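Local coordinates for protein glycosyltransferase (duf1792) (Streptococcus sanguinis, PDB 5V4A) that binds UDP through its GT-D-fold glycosyltransferase domain, part of a longer protein that probably transfers sugar and belongs to the accessory system exporting a serine-rich repeat cell-wall protein, at residues 55-60 with 207-212. Sequence-based numbering, arbitrary orientation.
Sequences REIMSM and LVYDLV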
# COMPACT_ATOMS: atom_id res chain seq x y z
N ARG A 55 -8.89 -17.56 -24.68
CA ARG A 55 -7.70 -18.35 -24.96
C ARG A 55 -6.64 -17.49 -25.63
O ARG A 55 -5.44 -17.62 -25.33
CB ARG A 55 -8.07 -19.54 -25.83
CG ARG A 55 -6.98 -20.55 -26.07
CD ARG A 55 -7.56 -21.68 -26.87
NE ARG A 55 -8.21 -21.17 -28.07
CZ ARG A 55 -9.07 -21.86 -28.80
NH1 ARG A 55 -9.41 -23.10 -28.45
NH2 ARG A 55 -9.62 -21.30 -29.88
N GLU A 56 -7.06 -16.57 -26.50
CA GLU A 56 -6.09 -15.74 -27.21
C GLU A 56 -5.37 -14.80 -26.26
O GLU A 56 -4.16 -14.60 -26.38
CB GLU A 56 -6.77 -14.95 -28.32
CG GLU A 56 -5.76 -14.29 -29.24
CD GLU A 56 -6.36 -13.37 -30.28
OE1 GLU A 56 -7.61 -13.32 -30.40
OE2 GLU A 56 -5.57 -12.66 -30.94
N ILE A 57 -6.12 -14.19 -25.34
CA ILE A 57 -5.52 -13.23 -24.42
C ILE A 57 -4.62 -13.94 -23.41
O ILE A 57 -3.54 -13.44 -23.06
CB ILE A 57 -6.63 -12.41 -23.73
CG1 ILE A 57 -7.46 -11.63 -24.75
CG2 ILE A 57 -6.06 -11.45 -22.73
CD1 ILE A 57 -8.74 -11.07 -24.13
N MET A 58 -5.04 -15.14 -22.96
CA MET A 58 -4.26 -15.92 -22.00
C MET A 58 -2.85 -16.22 -22.48
O MET A 58 -1.95 -16.41 -21.67
CB MET A 58 -4.96 -17.24 -21.69
CG MET A 58 -6.23 -17.12 -20.88
SD MET A 58 -6.97 -18.74 -20.57
CE MET A 58 -5.58 -19.57 -19.82
N SER A 59 -2.66 -16.33 -23.80
CA SER A 59 -1.40 -16.73 -24.38
C SER A 59 -0.44 -15.56 -24.59
O SER A 59 0.65 -15.77 -25.11
CB SER A 59 -1.65 -17.42 -25.72
OG SER A 59 -2.12 -16.48 -26.67
N MET A 60 -0.85 -14.35 -24.23
CA MET A 60 -0.10 -13.13 -24.47
C MET A 60 0.90 -12.85 -23.35
O MET A 60 0.70 -13.23 -22.20
CB MET A 60 -1.07 -11.97 -24.61
CG MET A 60 -1.63 -11.91 -25.98
SD MET A 60 -2.76 -10.55 -26.01
CE MET A 60 -1.65 -9.27 -26.61
N LEU A 207 -13.12 -6.97 -22.41
CA LEU A 207 -13.32 -5.53 -22.33
C LEU A 207 -12.00 -4.81 -22.06
O LEU A 207 -11.62 -3.89 -22.80
CB LEU A 207 -14.36 -5.23 -21.24
CG LEU A 207 -14.86 -3.79 -21.05
CD1 LEU A 207 -15.22 -3.11 -22.37
CD2 LEU A 207 -16.03 -3.72 -20.06
N VAL A 208 -11.29 -5.22 -21.01
CA VAL A 208 -10.01 -4.56 -20.72
C VAL A 208 -9.09 -4.66 -21.93
O VAL A 208 -8.46 -3.68 -22.34
CB VAL A 208 -9.34 -5.13 -19.47
CG1 VAL A 208 -7.88 -4.61 -19.41
CG2 VAL A 208 -10.10 -4.71 -18.22
N TYR A 209 -8.94 -5.87 -22.48
CA TYR A 209 -8.05 -6.02 -23.63
C TYR A 209 -8.43 -5.08 -24.76
O TYR A 209 -7.58 -4.36 -25.30
CB TYR A 209 -8.05 -7.46 -24.14
CG TYR A 209 -7.10 -7.63 -25.31
CD1 TYR A 209 -5.80 -8.02 -25.11
CD2 TYR A 209 -7.52 -7.36 -26.61
CE1 TYR A 209 -4.93 -8.15 -26.18
CE2 TYR A 209 -6.65 -7.48 -27.69
CZ TYR A 209 -5.36 -7.89 -27.46
OH TYR A 209 -4.48 -8.02 -28.52
N ASP A 210 -9.72 -5.06 -25.12
CA ASP A 210 -10.16 -4.22 -26.23
C ASP A 210 -9.96 -2.75 -25.92
O ASP A 210 -9.60 -1.96 -26.81
CB ASP A 210 -11.64 -4.50 -26.55
CG ASP A 210 -11.84 -5.76 -27.38
OD1 ASP A 210 -10.85 -6.34 -27.86
OD2 ASP A 210 -13.01 -6.16 -27.55
N LEU A 211 -10.23 -2.35 -24.68
CA LEU A 211 -10.06 -0.95 -24.30
C LEU A 211 -8.59 -0.54 -24.31
O LEU A 211 -8.28 0.59 -24.70
CB LEU A 211 -10.68 -0.72 -22.92
CG LEU A 211 -12.20 -0.68 -22.85
CD1 LEU A 211 -12.65 -0.54 -21.40
CD2 LEU A 211 -12.75 0.44 -23.72
N VAL A 212 -7.68 -1.44 -23.94
CA VAL A 212 -6.25 -1.14 -24.00
C VAL A 212 -5.83 -0.82 -25.42
O VAL A 212 -5.06 0.11 -25.67
CB VAL A 212 -5.44 -2.32 -23.43
CG1 VAL A 212 -3.96 -2.18 -23.78
CG2 VAL A 212 -5.63 -2.42 -21.90
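Tyr-209 reaches from helix 201-213 to Ile-57 of helix 48-58 and to Met-60 just beyond it. With CG anti to the backbone N (chi1 -179°), its ring extends from its own helix toward the 55-60 segment; the nearest CA atoms, those of Ile-57 and Tyr-209, lie 7.7 Å apart. Ile-57 serves the base of the tyrosine: its CD1 lies 3.7 Å from Tyr-209 CB, while its CG1 approaches Tyr-209 CD1 at 4.0 Å, oblique to the ring. Met-60 serves the outer part in a Met-aromatic contact. Its SD is 3.2 Å from Tyr-209 CE1, a close approach, and 4.5 Å from the ring centroid, 68° off the ring normal. A bend at chi3 (94°) sets Met-60 CE at the ring edge, in plane, 3.6 Å from Tyr-209 OH. No hydrogen bond joins the segments and 164 Å² is buried, so the contact is a small one, made of apolar and Met-aromatic packing. Met-60 N hydrogen-bonds to Ile-57 O (3.1 Å), in the turn that carries Met-60 past the helix. Alongside, Arg-53 forms a salt bridge to Asp-210, whose other carboxylate oxygen pairs with Lys-184 of helix 180-190. The contact joins helix 48-58, which precedes strand 66-70 of the three-stranded parallel sheet, to helix 201-213, which follows strand 195-199 of the five-stranded one and includes UDP-binding Gly-201 and Lys-205; Ile-57's side chain lies about 12 Å from the bound UDP.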